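Local coordinates for molybdopterin biosynthesis moeA protein (PDB 1WU2) that probably inserts molybdenum into adenylated molybdopterin late in the biosynthesis of the molybdenum cofactor, as its MoeA relatives do, at residues I281-P286 / Y299-F304; I346-Y349 / I354-V357. All blocks are in the same frame, centred on the assembly; numbering follows the deposited sequence.

Interaction 1 of 2, residues I281-P286 / Y299-F304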
ATOM      1  N   ILE A 281      17.040  -7.413  18.554  1.00 32.05           N
ATOM      2  CA  ILE A 281      16.857  -7.550  17.104  1.00 32.09           C
ATOM      3  C   ILE A 281      18.185  -7.607  16.336  1.00 32.20           C
ATOM      4  O   ILE A 281      19.214  -7.135  16.815  1.00 32.16           O
ATOM      5  CB  ILE A 281      15.937  -6.434  16.527  1.00 32.00           C
ATOM      6  CG1 ILE A 281      16.647  -5.075  16.484  1.00 31.86           C
ATOM      7  CG2 ILE A 281      14.628  -6.351  17.313  1.00 31.77           C
ATOM      8  CD1 ILE A 281      15.951  -4.053  15.606  1.00 32.07           C
ATOM      9  N   LYS A 282      18.132  -8.186  15.141  1.00 32.35           N
ATOM     10  CA  LYS A 282      19.298  -8.347  14.282  1.00 32.65           C
ATOM     11  C   LYS A 282      18.846  -8.352  12.816  1.00 32.72           C
ATOM     12  O   LYS A 282      18.091  -9.239  12.423  1.00 32.85           O
ATOM     13  CB  LYS A 282      20.022  -9.660  14.601  1.00 32.73           C
ATOM     14  CG  LYS A 282      21.374  -9.818  13.901  1.00 33.41           C
ATOM     15  CD  LYS A 282      21.852 -11.269  13.907  1.00 34.60           C
ATOM     16  CE  LYS A 282      23.070 -11.473  13.006  1.00 35.22           C
ATOM     17  NZ  LYS A 282      22.792 -12.416  11.880  1.00 35.87           N
ATOM     18  N   PRO A 283      19.276  -7.381  12.006  1.00 32.81           N
ATOM     19  CA  PRO A 283      20.108  -6.248  12.436  1.00 32.91           C
ATOM     20  C   PRO A 283      19.336  -5.228  13.274  1.00 33.06           C
ATOM     21  O   PRO A 283      18.142  -5.410  13.512  1.00 33.06           O
ATOM     22  CB  PRO A 283      20.549  -5.619  11.108  1.00 32.91           C
ATOM     23  CG  PRO A 283      19.467  -5.972  10.143  1.00 32.85           C
ATOM     24  CD  PRO A 283      18.966  -7.322  10.566  1.00 32.77           C
ATOM     25  N   GLY A 284      20.021  -4.174  13.716  1.00 33.41           N
ATOM     26  CA  GLY A 284      19.404  -3.101  14.482  1.00 33.69           C
ATOM     27  C   GLY A 284      19.546  -3.236  15.986  1.00 34.01           C
ATOM     28  O   GLY A 284      18.820  -2.584  16.733  1.00 33.84           O
ATOM     29  N   ARG A 285      20.491  -4.068  16.419  1.00 34.55           N
ATOM     30  CA  ARG A 285      20.717  -4.368  17.840  1.00 34.92           C
ATOM     31  C   ARG A 285      20.914  -3.131  18.737  1.00 34.64           C
ATOM     32  O   ARG A 285      20.277  -3.042  19.784  1.00 34.57           O
ATOM     33  CB  ARG A 285      21.888  -5.364  17.987  1.00 35.24           C
ATOM     34  CG  ARG A 285      22.834  -5.145  19.165  1.00 37.10           C
ATOM     35  CD  ARG A 285      23.938  -6.188  19.253  1.00 39.32           C
ATOM     36  NE  ARG A 285      24.905  -5.873  20.300  1.00 41.59           N
ATOM     37  CZ  ARG A 285      25.780  -6.735  20.822  1.00 43.82           C
ATOM     38  NH1 ARG A 285      25.837  -7.999  20.401  1.00 44.46           N
ATOM     39  NH2 ARG A 285      26.609  -6.329  21.779  1.00 44.38           N
ATOM     40  N   PRO A 286      21.771  -2.183  18.351  1.00 34.38           N
ATOM     41  CA  PRO A 286      22.038  -1.007  19.200  1.00 34.20           C
ATOM     42  C   PRO A 286      20.895   0.022  19.320  1.00 33.91           C
ATOM     43  O   PRO A 286      21.145   1.129  19.797  1.00 34.09           O
ATOM     44  CB  PRO A 286      23.266  -0.359  18.533  1.00 34.20           C
ATOM     45  CG  PRO A 286      23.773  -1.377  17.548  1.00 34.42           C
ATOM     46  CD  PRO A 286      22.575  -2.157  17.116  1.00 34.33           C
ATOM     47  N   TYR A 299      23.311   2.618   9.440  1.00 38.80           N
ATOM     48  CA  TYR A 299      23.445   1.839   8.211  1.00 38.68           C
ATOM     49  C   TYR A 299      22.055   1.505   7.657  1.00 37.74           C
ATOM     50  O   TYR A 299      21.210   1.005   8.393  1.00 37.52           O
ATOM     51  CB  TYR A 299      24.296   0.589   8.458  1.00 39.09           C
ATOM     52  CG  TYR A 299      25.780   0.916   8.486  1.00 41.13           C
ATOM     53  CD1 TYR A 299      26.569   0.601   9.593  1.00 42.86           C
ATOM     54  CD2 TYR A 299      26.388   1.582   7.416  1.00 42.70           C
ATOM     55  CE1 TYR A 299      27.930   0.925   9.625  1.00 43.70           C
ATOM     56  CE2 TYR A 299      27.736   1.907   7.438  1.00 43.69           C
ATOM     57  CZ  TYR A 299      28.502   1.578   8.542  1.00 44.00           C
ATOM     58  OH  TYR A 299      29.837   1.904   8.553  1.00 44.52           O
ATOM     59  N   PRO A 300      21.814   1.806   6.377  1.00 36.68           N
ATOM     60  CA  PRO A 300      20.470   1.728   5.785  1.00 36.01           C
ATOM     61  C   PRO A 300      19.680   0.453   6.074  1.00 35.14           C
ATOM     62  O   PRO A 300      18.509   0.547   6.432  1.00 34.95           O
ATOM     63  CB  PRO A 300      20.748   1.844   4.283  1.00 36.13           C
ATOM     64  CG  PRO A 300      21.985   2.639   4.193  1.00 36.47           C
ATOM     65  CD  PRO A 300      22.809   2.259   5.386  1.00 36.73           C
ATOM     66  N   VAL A 301      20.302  -0.711   5.932  1.00 34.11           N
ATOM     67  CA  VAL A 301      19.605  -1.975   6.174  1.00 33.32           C
ATOM     68  C   VAL A 301      19.132  -2.048   7.627  1.00 32.28           C
ATOM     69  O   VAL A 301      18.010  -2.465   7.902  1.00 32.00           O
ATOM     70  CB  VAL A 301      20.493  -3.200   5.850  1.00 33.39           C
ATOM     71  CG1 VAL A 301      19.774  -4.500   6.208  1.00 33.58           C
ATOM     72  CG2 VAL A 301      20.894  -3.199   4.375  1.00 33.65           C
ATOM     73  N   SER A 302      19.999  -1.632   8.540  1.00 31.11           N
ATOM     74  CA  SER A 302      19.694  -1.630   9.971  1.00 30.37           C
ATOM     75  C   SER A 302      18.642  -0.589  10.393  1.00 29.39           C
ATOM     76  O   SER A 302      17.853  -0.845  11.297  1.00 29.34           O
ATOM     77  CB  SER A 302      20.988  -1.427  10.761  1.00 30.42           C
ATOM     78  OG  SER A 302      20.757  -1.469  12.155  1.00 30.98           O
ATOM     79  N   VAL A 303      18.637   0.577   9.751  1.00 28.33           N
ATOM     80  CA  VAL A 303      17.622   1.603  10.011  1.00 27.46           C
ATOM     81  C   VAL A 303      16.241   1.134   9.551  1.00 26.67           C
ATOM     82  O   VAL A 303      15.240   1.434  10.196  1.00 26.43           O
ATOM     83  CB  VAL A 303      17.967   2.942   9.301  1.00 27.42           C
ATOM     84  CG1 VAL A 303      16.776   3.907   9.311  1.00 27.68           C
ATOM     85  CG2 VAL A 303      19.164   3.587   9.953  1.00 27.32           C
ATOM     86  N   PHE A 304      16.200   0.407   8.438  1.00 25.85           N
ATOM     87  CA  PHE A 304      14.952  -0.087   7.854  1.00 25.35           C
ATOM     88  C   PHE A 304      14.272  -1.086   8.783  1.00 24.97           C
ATOM     89  O   PHE A 304      13.070  -1.007   9.012  1.00 24.77           O
ATOM     90  CB  PHE A 304      15.238  -0.740   6.500  1.00 25.22           C
ATOM     91  CG  PHE A 304      14.007  -1.195   5.758  1.00 24.97           C
ATOM     92  CD1 PHE A 304      13.298  -0.312   4.951  1.00 24.44           C
ATOM     93  CD2 PHE A 304      13.578  -2.515   5.839  1.00 24.54           C
ATOM     94  CE1 PHE A 304      12.173  -0.729   4.255  1.00 24.12           C
ATOM     95  CE2 PHE A 304      12.456  -2.941   5.146  1.00 24.52           C
ATOM     96  CZ  PHE A 304      11.750  -2.047   4.352  1.00 24.73           C
TER
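S302 OG makes its hydrogen bond with S297 OG, just ahead of the helix, and rests against the backbone of G284, 3.1 Å from G284 CA. G284 N is only 3.2 Å from S302 OG, but its N-H points badly for a hydrogen bond, so this pair is close packing. The side-chain torsion of S302 accounts for the approach, since OG stands anti to the backbone N (chi1 -178°). The missing side chain at G284 is what lets the backbones come this close, with the CA atoms of G284 and S302 4.8 Å apart; at phi 96° and psi 18° a side chain at G284 would jam against the preceding carbonyl and strike I281 CD1. A cis peptide bond before P283 shapes the same turn, and the proline ring adds apolar contact, with P283 CG 4.2 Å from V301 CG1 and P283 CB 4.2 Å from S302 CB. Both segments belong to the probable molybdopterin-binding domain. G284 O accepts a hydrogen bond from Q306 NE2, one turn further along helix 300-319, while strand 281-282 pairs with strand 343-351 and helix 212-222 packs on V303.

Interaction 2 of 2, residues I346-Y349 / I354-V357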
ATOM      1  N   ILE A 346      14.347 -10.689   8.726  1.00 27.56           N
ATOM      2  CA  ILE A 346      14.813 -11.364   7.519  1.00 27.24           C
ATOM      3  C   ILE A 346      14.106 -10.796   6.307  1.00 27.12           C
ATOM      4  O   ILE A 346      12.882 -10.805   6.243  1.00 26.93           O
ATOM      5  CB  ILE A 346      14.535 -12.885   7.611  1.00 27.14           C
ATOM      6  CG1 ILE A 346      15.234 -13.495   8.832  1.00 26.92           C
ATOM      7  CG2 ILE A 346      14.962 -13.591   6.324  1.00 27.02           C
ATOM      8  CD1 ILE A 346      16.743 -13.292   8.864  1.00 26.76           C
ATOM      9  N   LYS A 347      14.882 -10.320   5.341  1.00 27.06           N
ATOM     10  CA  LYS A 347      14.330  -9.742   4.121  1.00 27.14           C
ATOM     11  C   LYS A 347      13.908 -10.855   3.165  1.00 27.04           C
ATOM     12  O   LYS A 347      14.653 -11.800   2.933  1.00 26.89           O
ATOM     13  CB  LYS A 347      15.351  -8.810   3.464  1.00 27.14           C
ATOM     14  CG  LYS A 347      15.702  -7.592   4.321  1.00 27.62           C
ATOM     15  CD  LYS A 347      17.056  -6.988   3.948  1.00 28.47           C
ATOM     16  CE  LYS A 347      18.223  -7.763   4.561  1.00 28.90           C
ATOM     17  NZ  LYS A 347      18.252  -7.696   6.058  1.00 29.70           N
ATOM     18  N   ILE A 348      12.699 -10.719   2.624  1.00 27.19           N
ATOM     19  CA  ILE A 348      12.067 -11.728   1.779  1.00 27.18           C
ATOM     20  C   ILE A 348      11.615 -11.105   0.463  1.00 27.42           C
ATOM     21  O   ILE A 348      11.088 -10.005   0.463  1.00 27.11           O
ATOM     22  CB  ILE A 348      10.815 -12.280   2.506  1.00 27.11           C
ATOM     23  CG1 ILE A 348      11.193 -12.967   3.827  1.00 26.75           C
ATOM     24  CG2 ILE A 348      10.008 -13.210   1.590  1.00 26.90           C
ATOM     25  CD1 ILE A 348      12.063 -14.192   3.681  1.00 26.62           C
ATOM     26  N   TYR A 349      11.810 -11.803  -0.654  1.00 27.94           N
ATOM     27  CA  TYR A 349      11.080 -11.476  -1.878  1.00 28.46           C
ATOM     28  C   TYR A 349       9.959 -12.484  -2.059  1.00 28.73           C
ATOM     29  O   TYR A 349      10.207 -13.659  -2.330  1.00 28.73           O
ATOM     30  CB  TYR A 349      11.963 -11.445  -3.127  1.00 28.57           C
ATOM     31  CG  TYR A 349      11.230 -10.843  -4.313  1.00 29.20           C
ATOM     32  CD1 TYR A 349      10.641 -11.651  -5.285  1.00 29.82           C
ATOM     33  CD2 TYR A 349      11.097  -9.466  -4.439  1.00 29.76           C
ATOM     34  CE1 TYR A 349       9.953 -11.095  -6.360  1.00 30.42           C
ATOM     35  CE2 TYR A 349      10.415  -8.901  -5.505  1.00 30.34           C
ATOM     36  CZ  TYR A 349       9.845  -9.716  -6.462  1.00 30.82           C
ATOM     37  OH  TYR A 349       9.172  -9.141  -7.517  1.00 31.56           O
ATOM     38  N   ILE A 354       5.448 -17.886  -2.545  1.00 33.81           N
ATOM     39  CA  ILE A 354       6.753 -18.406  -2.129  1.00 33.99           C
ATOM     40  C   ILE A 354       7.638 -17.278  -1.591  1.00 34.24           C
ATOM     41  O   ILE A 354       7.833 -16.267  -2.257  1.00 33.98           O
ATOM     42  CB  ILE A 354       7.442 -19.137  -3.316  1.00 34.00           C
ATOM     43  CG1 ILE A 354       6.776 -20.496  -3.570  1.00 34.18           C
ATOM     44  CG2 ILE A 354       8.940 -19.344  -3.055  1.00 34.12           C
ATOM     45  CD1 ILE A 354       6.745 -20.901  -5.026  1.00 34.29           C
ATOM     46  N   ALA A 355       8.163 -17.468  -0.382  1.00 34.74           N
ATOM     47  CA  ALA A 355       9.088 -16.528   0.250  1.00 35.26           C
ATOM     48  C   ALA A 355      10.547 -16.907  -0.029  1.00 35.82           C
ATOM     49  O   ALA A 355      11.075 -17.848   0.562  1.00 35.59           O
ATOM     50  CB  ALA A 355       8.837 -16.482   1.755  1.00 35.19           C
ATOM     51  N   ARG A 356      11.187 -16.164  -0.930  1.00 36.58           N
ATOM     52  CA  ARG A 356      12.595 -16.358  -1.269  1.00 37.23           C
ATOM     53  C   ARG A 356      13.458 -15.449  -0.399  1.00 37.79           C
ATOM     54  O   ARG A 356      13.320 -14.233  -0.444  1.00 37.76           O
ATOM     55  CB  ARG A 356      12.830 -16.039  -2.749  1.00 37.34           C
ATOM     56  CG  ARG A 356      14.277 -16.200  -3.215  1.00 37.91           C
ATOM     57  CD  ARG A 356      14.453 -16.171  -4.731  1.00 38.68           C
ATOM     58  NE  ARG A 356      14.024 -14.902  -5.326  1.00 39.52           N
ATOM     59  CZ  ARG A 356      14.704 -13.752  -5.270  1.00 39.96           C
ATOM     60  NH1 ARG A 356      15.873 -13.673  -4.642  1.00 40.22           N
ATOM     61  NH2 ARG A 356      14.209 -12.665  -5.853  1.00 40.05           N
ATOM     62  N   VAL A 357      14.355 -16.041   0.380  1.00 38.51           N
ATOM     63  CA  VAL A 357      15.181 -15.280   1.313  1.00 39.12           C
ATOM     64  C   VAL A 357      16.325 -14.562   0.593  1.00 39.81           C
ATOM     65  O   VAL A 357      17.116 -15.188  -0.116  1.00 39.88           O
ATOM     66  CB  VAL A 357      15.760 -16.193   2.418  1.00 39.08           C
ATOM     67  CG1 VAL A 357      16.711 -15.424   3.333  1.00 38.99           C
ATOM     68  CG2 VAL A 357      14.636 -16.810   3.236  1.00 39.18           C
TER
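A beta hairpin joins strand 343-351 to strand 354-357, and Y349 and R356 form an antiparallel hydrogen-bonded pair within it. Y349 N donates to R356 O at 2.9 Å with an N-H...O angle of 165°; R356 N returns a bond to Y349 O at 3.0 Å. Next along is the non-hydrogen-bonded pair I348 and V357, where I348 CA makes a CA-H...O contact with R356 O at 3.6 Å. On the face that carries I348, its two branches divide the work: CG2 presses on A355 CB at 3.5 Å, tighter than usual, and CD1 meets V357 CG2 at 3.7 Å. Cutting I348 back to an alanine would probably leave A355 CB and V357 CG2 without these apolar partners and open a gap on that face of the hairpin. V357 CG1 also touches I346 CG2 at 3.9 Å. On the other face R356 bends at chi3 (61°), bringing NH2 to 3.7 Å from Y349 CB, which lies over one face of the guanidinium; ring and guanidinium planes are 32° apart. Y349 also packs on N323 of the second subunit. With strands 327-332 and 374-378 flanking it, the hairpin forms part of a mixed sheet, consistent with the beta-barrel domain IV of MoeA proteins.

Overall arrangement
Interaction 1 is buried and interaction 2 partly buried, and their centres lie about 17 Å apart. They belong to different parts of the protein, the probable molybdopterin-binding domain and the C-terminal domain IV, yet one sheet connects them: strand 281-282 runs parallel to strand 343-351, which supplies one arm of the hairpin. Direct contact comes from V301 CG1, packed 3.5 Å from K347 NZ. The chemistry follows the elements joined. Loop against helix relies on a glycine, a proline ring and a serine hydroxyl, burying 141 Å²; strand against strand relies on paired backbone bonds and small and branched aliphatic side chains, burying 318 Å². Y349 of interaction 2 packs on the second subunit; in interaction 1 Y299 and F304, not the touching residues, do.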